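Local coordinates for N-acetyl-beta-D glucosaminidase (Rhizomucor miehei CAU432, PDB 4ZM6), which probably hydrolyses terminal beta-linked N-acetylglucosamine as a family 3 glycoside hydrolase and binds acetyl coenzyme A through a GCN5-related acetyltransferase region, at residues Lys11-Gly14 against Gln15-Met18; Leu217-Gly220 against Gly221-Pro225; Asp324-Arg327 against Gln328-Arg332. All coordinates share one frame; numbering follows the deposited sequence.

Contact 1 of 3, residues Lys11-Gly14 against Gln15-Met18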
loop_
_atom_site.group_PDB
_atom_site.type_symbol
_atom_site.label_atom_id
_atom_site.label_comp_id
_atom_site.label_asym_id
_atom_site.label_seq_id
_atom_site.Cartn_x
_atom_site.Cartn_y
_atom_site.Cartn_z
ATOM N N LYS A 11 13.867 -22.566 -38.872
ATOM C CA LYS A 11 12.439 -22.889 -38.809
ATOM C C LYS A 11 11.862 -22.529 -37.436
ATOM O O LYS A 11 10.751 -22.008 -37.344
ATOM C CB LYS A 11 12.159 -24.369 -39.153
ATOM C CG LYS A 11 12.824 -25.421 -38.265
ATOM C CD LYS A 11 11.991 -26.696 -38.184
ATOM C CE LYS A 11 12.815 -27.901 -37.755
ATOM N NZ LYS A 11 13.477 -28.565 -38.913
ATOM N N GLU A 12 12.645 -22.766 -36.384
ATOM C CA GLU A 12 12.172 -22.636 -35.000
ATOM C C GLU A 12 11.725 -21.215 -34.630
ATOM O O GLU A 12 10.854 -21.042 -33.776
ATOM C CB GLU A 12 13.255 -23.123 -34.027
ATOM C CG GLU A 12 12.708 -23.695 -32.727
ATOM C CD GLU A 12 13.725 -24.522 -31.959
ATOM O OE1 GLU A 12 13.408 -24.945 -30.827
ATOM O OE2 GLU A 12 14.838 -24.755 -32.478
ATOM N N ILE A 13 12.296 -20.209 -35.290
ATOM C CA ILE A 13 11.964 -18.804 -35.030
ATOM C C ILE A 13 10.549 -18.403 -35.493
ATOM O O ILE A 13 10.113 -17.277 -35.252
ATOM C CB ILE A 13 13.027 -17.866 -35.666
ATOM C CG1 ILE A 13 13.021 -16.487 -34.991
ATOM C CG2 ILE A 13 12.827 -17.747 -37.174
ATOM C CD1 ILE A 13 14.166 -15.592 -35.414
ATOM N N GLY A 14 9.838 -19.308 -36.162
ATOM C CA GLY A 14 8.438 -19.075 -36.522
ATOM C C GLY A 14 7.512 -18.977 -35.321
ATOM O O GLY A 14 6.493 -18.285 -35.372
ATOM N N GLN A 15 7.871 -19.661 -34.235
ATOM C CA GLN A 15 7.093 -19.620 -32.992
ATOM C C GLN A 15 7.046 -18.208 -32.379
ATOM O O GLN A 15 6.128 -17.892 -31.618
ATOM C CB GLN A 15 7.649 -20.619 -31.960
ATOM C CG GLN A 15 7.613 -22.093 -32.374
ATOM C CD GLN A 15 6.205 -22.671 -32.487
ATOM O OE1 GLN A 15 5.505 -22.452 -33.476
ATOM N NE2 GLN A 15 5.800 -23.439 -31.483
ATOM N N LEU A 16 8.024 -17.368 -32.727
ATOM C CA LEU A 16 8.125 -15.998 -32.208
ATOM C C LEU A 16 7.288 -14.966 -32.975
ATOM O O LEU A 16 7.495 -13.762 -32.806
ATOM C CB LEU A 16 9.595 -15.545 -32.189
ATOM C CG LEU A 16 10.445 -15.964 -30.988
ATOM C CD1 LEU A 16 10.243 -17.427 -30.631
ATOM C CD2 LEU A 16 11.916 -15.658 -31.237
ATOM N N LEU A 17 6.340 -15.414 -33.798
ATOM C CA LEU A 17 5.526 -14.486 -34.586
ATOM C C LEU A 17 4.026 -14.710 -34.469
ATOM O O LEU A 17 3.564 -15.794 -34.111
ATOM C CB LEU A 17 5.924 -14.535 -36.064
ATOM C CG LEU A 17 6.965 -13.497 -36.491
ATOM C CD1 LEU A 17 8.373 -14.075 -36.421
ATOM C CD2 LEU A 17 6.650 -12.996 -37.891
ATOM N N MET A 18 3.287 -13.648 -34.786
ATOM C CA MET A 18 1.832 -13.647 -34.790
ATOM C C MET A 18 1.387 -12.821 -35.988
ATOM O O MET A 18 1.740 -11.644 -36.095
ATOM C CB MET A 18 1.293 -13.032 -33.497
ATOM C CG MET A 18 -0.223 -13.095 -33.355
ATOM S SD MET A 18 -0.806 -12.417 -31.788
ATOM C CE MET A 18 -0.176 -13.636 -30.639
#

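Contact 2 of 3, residues Leu217-Gly220 against Gly221-Pro225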
loop_
_atom_site.group_PDB
_atom_site.type_symbol
_atom_site.label_atom_id
_atom_site.label_comp_id
_atom_site.label_asym_id
_atom_site.label_seq_id
_atom_site.Cartn_x
_atom_site.Cartn_y
_atom_site.Cartn_z
ATOM N N LEU A 217 1.735 -8.043 -12.394
ATOM C CA LEU A 217 2.956 -8.854 -12.348
ATOM C C LEU A 217 3.183 -9.500 -10.978
ATOM O O LEU A 217 3.676 -10.622 -10.896
ATOM C CB LEU A 217 4.180 -8.014 -12.724
ATOM C CG LEU A 217 4.221 -7.409 -14.134
ATOM C CD1 LEU A 217 5.560 -6.726 -14.383
ATOM C CD2 LEU A 217 3.939 -8.458 -15.198
ATOM N N GLU A 218 2.811 -8.792 -9.914
ATOM C CA GLU A 218 2.975 -9.292 -8.546
ATOM C C GLU A 218 1.832 -10.190 -8.053
ATOM O O GLU A 218 1.899 -10.707 -6.940
ATOM C CB GLU A 218 3.132 -8.119 -7.577
ATOM C CG GLU A 218 4.459 -7.389 -7.693
ATOM C CD GLU A 218 4.615 -6.299 -6.648
ATOM O OE1 GLU A 218 5.753 -5.825 -6.442
ATOM O OE2 GLU A 218 3.596 -5.919 -6.033
ATOM N N ALA A 219 0.789 -10.379 -8.855
ATOM C CA ALA A 219 -0.349 -11.199 -8.435
ATOM C C ALA A 219 0.077 -12.628 -8.090
ATOM O O ALA A 219 1.051 -13.151 -8.639
ATOM C CB ALA A 219 -1.420 -11.212 -9.516
ATOM N N GLY A 220 -0.680 -13.254 -7.195
ATOM C CA GLY A 220 -0.265 -14.499 -6.544
ATOM C C GLY A 220 -0.355 -15.786 -7.344
ATOM O O GLY A 220 0.440 -16.701 -7.119
ATOM N N GLY A 221 -1.318 -15.876 -8.258
ATOM C CA GLY A 221 -1.518 -17.105 -9.031
ATOM C C GLY A 221 -2.131 -16.894 -10.402
ATOM O O GLY A 221 -1.494 -16.335 -11.297
ATOM N N ILE A 222 -3.374 -17.346 -10.561
ATOM C CA ILE A 222 -4.087 -17.275 -11.841
ATOM C C ILE A 222 -4.293 -15.830 -12.323
ATOM O O ILE A 222 -4.451 -15.591 -13.523
ATOM C CB ILE A 222 -5.451 -18.023 -11.762
ATOM C CG1 ILE A 222 -6.038 -18.294 -13.159
ATOM C CG2 ILE A 222 -6.453 -17.253 -10.916
ATOM C CD1 ILE A 222 -5.158 -19.136 -14.059
ATOM N N ALA A 223 -4.283 -14.874 -11.394
ATOM C CA ALA A 223 -4.474 -13.459 -11.726
ATOM C C ALA A 223 -3.235 -12.781 -12.317
ATOM O O ALA A 223 -3.328 -11.648 -12.799
ATOM C CB ALA A 223 -4.946 -12.693 -10.502
ATOM N N CYS A 224 -2.081 -13.446 -12.268
ATOM C CA CYS A 224 -0.875 -12.923 -12.906
ATOM C C CYS A 224 -0.944 -13.239 -14.394
ATOM O O CYS A 224 -1.228 -14.382 -14.763
ATOM C CB CYS A 224 0.382 -13.540 -12.300
ATOM S SG CYS A 224 1.919 -12.966 -13.067
ATOM N N PRO A 225 -0.694 -12.236 -15.257
ATOM C CA PRO A 225 -0.874 -12.460 -16.688
ATOM C C PRO A 225 0.241 -13.303 -17.288
ATOM O O PRO A 225 1.348 -13.348 -16.748
ATOM C CB PRO A 225 -0.865 -11.048 -17.269
ATOM C CG PRO A 225 -0.021 -10.266 -16.331
ATOM C CD PRO A 225 -0.210 -10.873 -14.972
#

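Contact 3 of 3, residues Asp324-Arg327 against Gln328-Arg332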
loop_
_atom_site.group_PDB
_atom_site.type_symbol
_atom_site.label_atom_id
_atom_site.label_comp_id
_atom_site.label_asym_id
_atom_site.label_seq_id
_atom_site.Cartn_x
_atom_site.Cartn_y
_atom_site.Cartn_z
ATOM N N ASP A 324 21.571 -16.981 -28.013
ATOM C CA ASP A 324 21.284 -17.439 -26.655
ATOM C C ASP A 324 19.960 -16.863 -26.135
ATOM O O ASP A 324 19.216 -17.546 -25.429
ATOM C CB ASP A 324 22.436 -17.057 -25.720
ATOM C CG ASP A 324 22.456 -17.879 -24.447
ATOM O OD1 ASP A 324 21.533 -17.724 -23.622
ATOM O OD2 ASP A 324 23.404 -18.674 -24.266
ATOM N N GLU A 325 19.673 -15.610 -26.489
ATOM C CA GLU A 325 18.455 -14.928 -26.043
ATOM C C GLU A 325 17.211 -15.464 -26.754
ATOM O O GLU A 325 16.139 -15.544 -26.151
ATOM C CB GLU A 325 18.574 -13.409 -26.253
ATOM C CG GLU A 325 17.612 -12.565 -25.419
ATOM C CD GLU A 325 17.845 -12.682 -23.916
ATOM O OE1 GLU A 325 16.870 -12.536 -23.149
ATOM O OE2 GLU A 325 18.996 -12.927 -23.493
ATOM N N ILE A 326 17.358 -15.833 -28.027
ATOM C CA ILE A 326 16.250 -16.391 -28.815
ATOM C C ILE A 326 15.839 -17.781 -28.296
ATOM O O ILE A 326 14.664 -18.148 -28.354
ATOM C CB ILE A 326 16.605 -16.475 -30.320
ATOM C CG1 ILE A 326 16.884 -15.080 -30.900
ATOM C CG2 ILE A 326 15.493 -17.163 -31.109
ATOM C CD1 ILE A 326 15.648 -14.257 -31.203
ATOM N N ARG A 327 16.808 -18.548 -27.797
ATOM C CA ARG A 327 16.526 -19.832 -27.151
ATOM C C ARG A 327 15.597 -19.639 -25.953
ATOM O O ARG A 327 14.585 -20.335 -25.825
ATOM C CB ARG A 327 17.822 -20.501 -26.681
ATOM C CG ARG A 327 18.710 -21.037 -27.797
ATOM C CD ARG A 327 18.138 -22.298 -28.434
ATOM N NE ARG A 327 19.180 -23.266 -28.783
ATOM C CZ ARG A 327 19.807 -24.062 -27.913
ATOM N NH1 ARG A 327 19.522 -24.019 -26.613
ATOM N NH2 ARG A 327 20.737 -24.907 -28.345
ATOM N N GLN A 328 15.952 -18.689 -25.087
ATOM C CA GLN A 328 15.146 -18.350 -23.910
ATOM C C GLN A 328 13.751 -17.866 -24.289
ATOM O O GLN A 328 12.791 -18.149 -23.581
ATOM C CB GLN A 328 15.839 -17.276 -23.069
ATOM C CG GLN A 328 17.101 -17.748 -22.368
ATOM C CD GLN A 328 18.030 -16.602 -22.018
ATOM O OE1 GLN A 328 19.190 -16.588 -22.424
ATOM N NE2 GLN A 328 17.520 -15.625 -21.278
ATOM N N SER A 329 13.648 -17.130 -25.396
ATOM C CA SER A 329 12.351 -16.698 -25.921
ATOM C C SER A 329 11.513 -17.888 -26.385
ATOM O O SER A 329 10.333 -17.988 -26.057
ATOM C CB SER A 329 12.537 -15.711 -27.077
ATOM O OG SER A 329 13.261 -14.566 -26.660
ATOM N N LEU A 330 12.131 -18.789 -27.145
ATOM C CA LEU A 330 11.466 -20.010 -27.613
ATOM C C LEU A 330 11.053 -20.915 -26.451
ATOM O O LEU A 330 10.039 -21.609 -26.522
ATOM C CB LEU A 330 12.385 -20.773 -28.570
ATOM C CG LEU A 330 12.588 -20.085 -29.924
ATOM C CD1 LEU A 330 13.891 -20.516 -30.585
ATOM C CD2 LEU A 330 11.401 -20.366 -30.831
ATOM N N GLN A 331 11.857 -20.900 -25.392
ATOM C CA GLN A 331 11.543 -21.592 -24.140
ATOM C C GLN A 331 10.279 -21.010 -23.479
ATOM O O GLN A 331 9.396 -21.759 -23.052
ATOM C CB GLN A 331 12.760 -21.512 -23.193
ATOM C CG GLN A 331 12.524 -21.882 -21.732
ATOM C CD GLN A 331 12.772 -23.351 -21.427
ATOM O OE1 GLN A 331 13.395 -23.689 -20.414
ATOM N NE2 GLN A 331 12.284 -24.234 -22.297
ATOM N N ARG A 332 10.201 -19.681 -23.401
ATOM C CA ARG A 332 9.050 -18.999 -22.798
ATOM C C ARG A 332 7.765 -19.243 -23.581
ATOM O O ARG A 332 6.685 -19.368 -22.992
ATOM C CB ARG A 332 9.298 -17.490 -22.694
ATOM C CG ARG A 332 10.324 -17.088 -21.645
ATOM C CD ARG A 332 10.385 -15.575 -21.495
ATOM N NE ARG A 332 11.607 -15.108 -20.831
ATOM C CZ ARG A 332 12.695 -14.637 -21.447
ATOM N NH1 ARG A 332 12.760 -14.552 -22.772
ATOM N NH2 ARG A 332 13.734 -14.241 -20.726
#

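Contact 1 of 3, residues Lys11-Gly14 against Gln15-Met18
Ile13 and Leu16 touch through one branch each: the CG1 methylene of Ile13 meets the CD2 methyl of Leu16 at 4.0 Å, and the two side chains cross at about a right angle, so the touch is a single point of packing, not a run alongside. The torsion of Ile13 explains which branch is used. CG1 stands opposite the backbone nitrogen (chi1 -158°), while CG2 is placed between that nitrogen and the carbonyl carbon. The touch is made through CG1 although the Ile13 CA-CB bond itself points away from 15-18; on the other partner, Leu16 CG lies beside its backbone nitrogen.

The backbone round this pair turns tightly. Gly14 N bonds to Lys11 O at 3.1 Å, and the same three-residue spacing recurs in a weak bond from Gln15 N to Glu12 O, 3.3 Å. It appears again in Leu16 N to Ile13 O, also 3.3 Å, where the donor stands 66° out of the carbonyl plane, well off the lone pairs. Leu17 N reaches Gly14 O at 3.3 Å in a similarly steep approach, 56° out of plane. Carbons fill in around the carbonyls: Leu16 CB comes to 3.6 Å from Ile13 O, and the CD1 methyl of Leu17 also comes to 3.8 Å from Ile13 O. Gln15 CB rests 3.7 Å from Glu12 O.

Ile13 packs on Tyr313 and Leu17 on Phe309, both of helix 304-318, while Met18 and Leu16 exchange backbone bonds with strand 296-298. The pattern is a 3-10 turn at 12-14 shortly before strand 17-19, which lies between strands 41-44 and 296-298 in the parallel sheet, consistent with the opening of the (beta/alpha) barrel of the family 3 N-terminal domain.

Contact 2 of 3, residues Leu217-Gly220 against Gly221-Pro225
Ala219 presses its methyl onto the returning chain at Ala223 and Cys224. Its CB is 3.6 Å from Cys224 N, and Ala219 CB also meets Ala223 CB at 3.9 Å and Cys224 CB at 4.1 Å, so one methyl bears on two consecutive residues. The CA-CB bonds of Ala219 and Cys224 point at the opposite segment, which agrees with the 4.8 Å between Ala219 CA and Cys224 CA.

Beside this methyl contact, Cys224 SG lies 3.6 Å from Leu217 O. The thiol gets there because it stands opposite its own backbone nitrogen (chi1 179°). Farther along, Leu217 CD2 comes within 4.5 Å of Pro225 CG, a looser apolar touch.

The returning segment is itself folded by a type I beta turn: Cys224 N bonds to Gly221 O at 3.1 Å, with Ile222 and Ala223 at the corners. Around it, Ile222 packs on Glu167, Gln170 and Arg171 of helix 155-171, and Pro225 on Val166 of the same helix; Leu217 leans on Phe259 and Tyr261. Ile222 N also donates to Asp645 OD2, so the turn also meets the acetyltransferase region. The arrangement is an alpha-to-beta connection, linking helix 211-217 to strand 227-230, as expected in a TIM-barrel-type domain.

Contact 3 of 3, residues Asp324-Arg327 against Gln328-Arg332
Ile326 and Leu330 are brought together one helical turn apart by their first torsions: CG2 of Ile326 is opposite the backbone nitrogen, and CG of Leu330 lies beside its own nitrogen (chi1 -70°). Ile326 CG2 then meets Leu330 CD1 at 3.8 Å, the side chains crossing at a slant. Ser329 takes a similar first torsion (chi1 -59°), which sets OG 3.1 Å from Glu325 O; the same OG is hydrogen-bonded to Asp294 OD1.

The backbone supplies the regular part. Ser329 N bonds to Glu325 O at 3.0 Å, Leu330 N to Ile326 O at 2.9 Å and Gln331 N to Arg327 O at 2.8 Å. Gln328 N reaches Asp324 O in a weak, long bond.

The extended Arg332 chain lies so that Ser329 OG is at the edge of its guanidinium, in plane, and NH1 forms a salt bridge with Asp294. Glu325 OE1 is 4.3 Å from Arg332 NH2, beyond a salt bridge. The chemistry is consistent with an amphipathic helix: the Ile326-Leu330 pair, which packs on Leu16, on one flank, and on another Arg332 and Ser329 sharing Asp294, with Arg256 also close to Arg332.

How the contacts relate
From the N terminus the three contacts come in series, each closing before the next opens, and none nests in or crosses another. Contact 1 closes the 3-10 turn that leads into strand 17-19, contact 2 closes the loop between helix 211-217 and strand 227-230, and contact 3 spans successive turns of helix 323-340. Contacts 1 and 3 touch although they are some 300 residues apart in the chain: Leu16 packs on Ile326 and Leu330, and Gln15 on Leu330, so the late helix covers the first strand's approach. Contact 2 stands apart, its nearest atoms about 13 Å from contact 1 and about 10 Å from contact 3, on the acetyltransferase-facing flank.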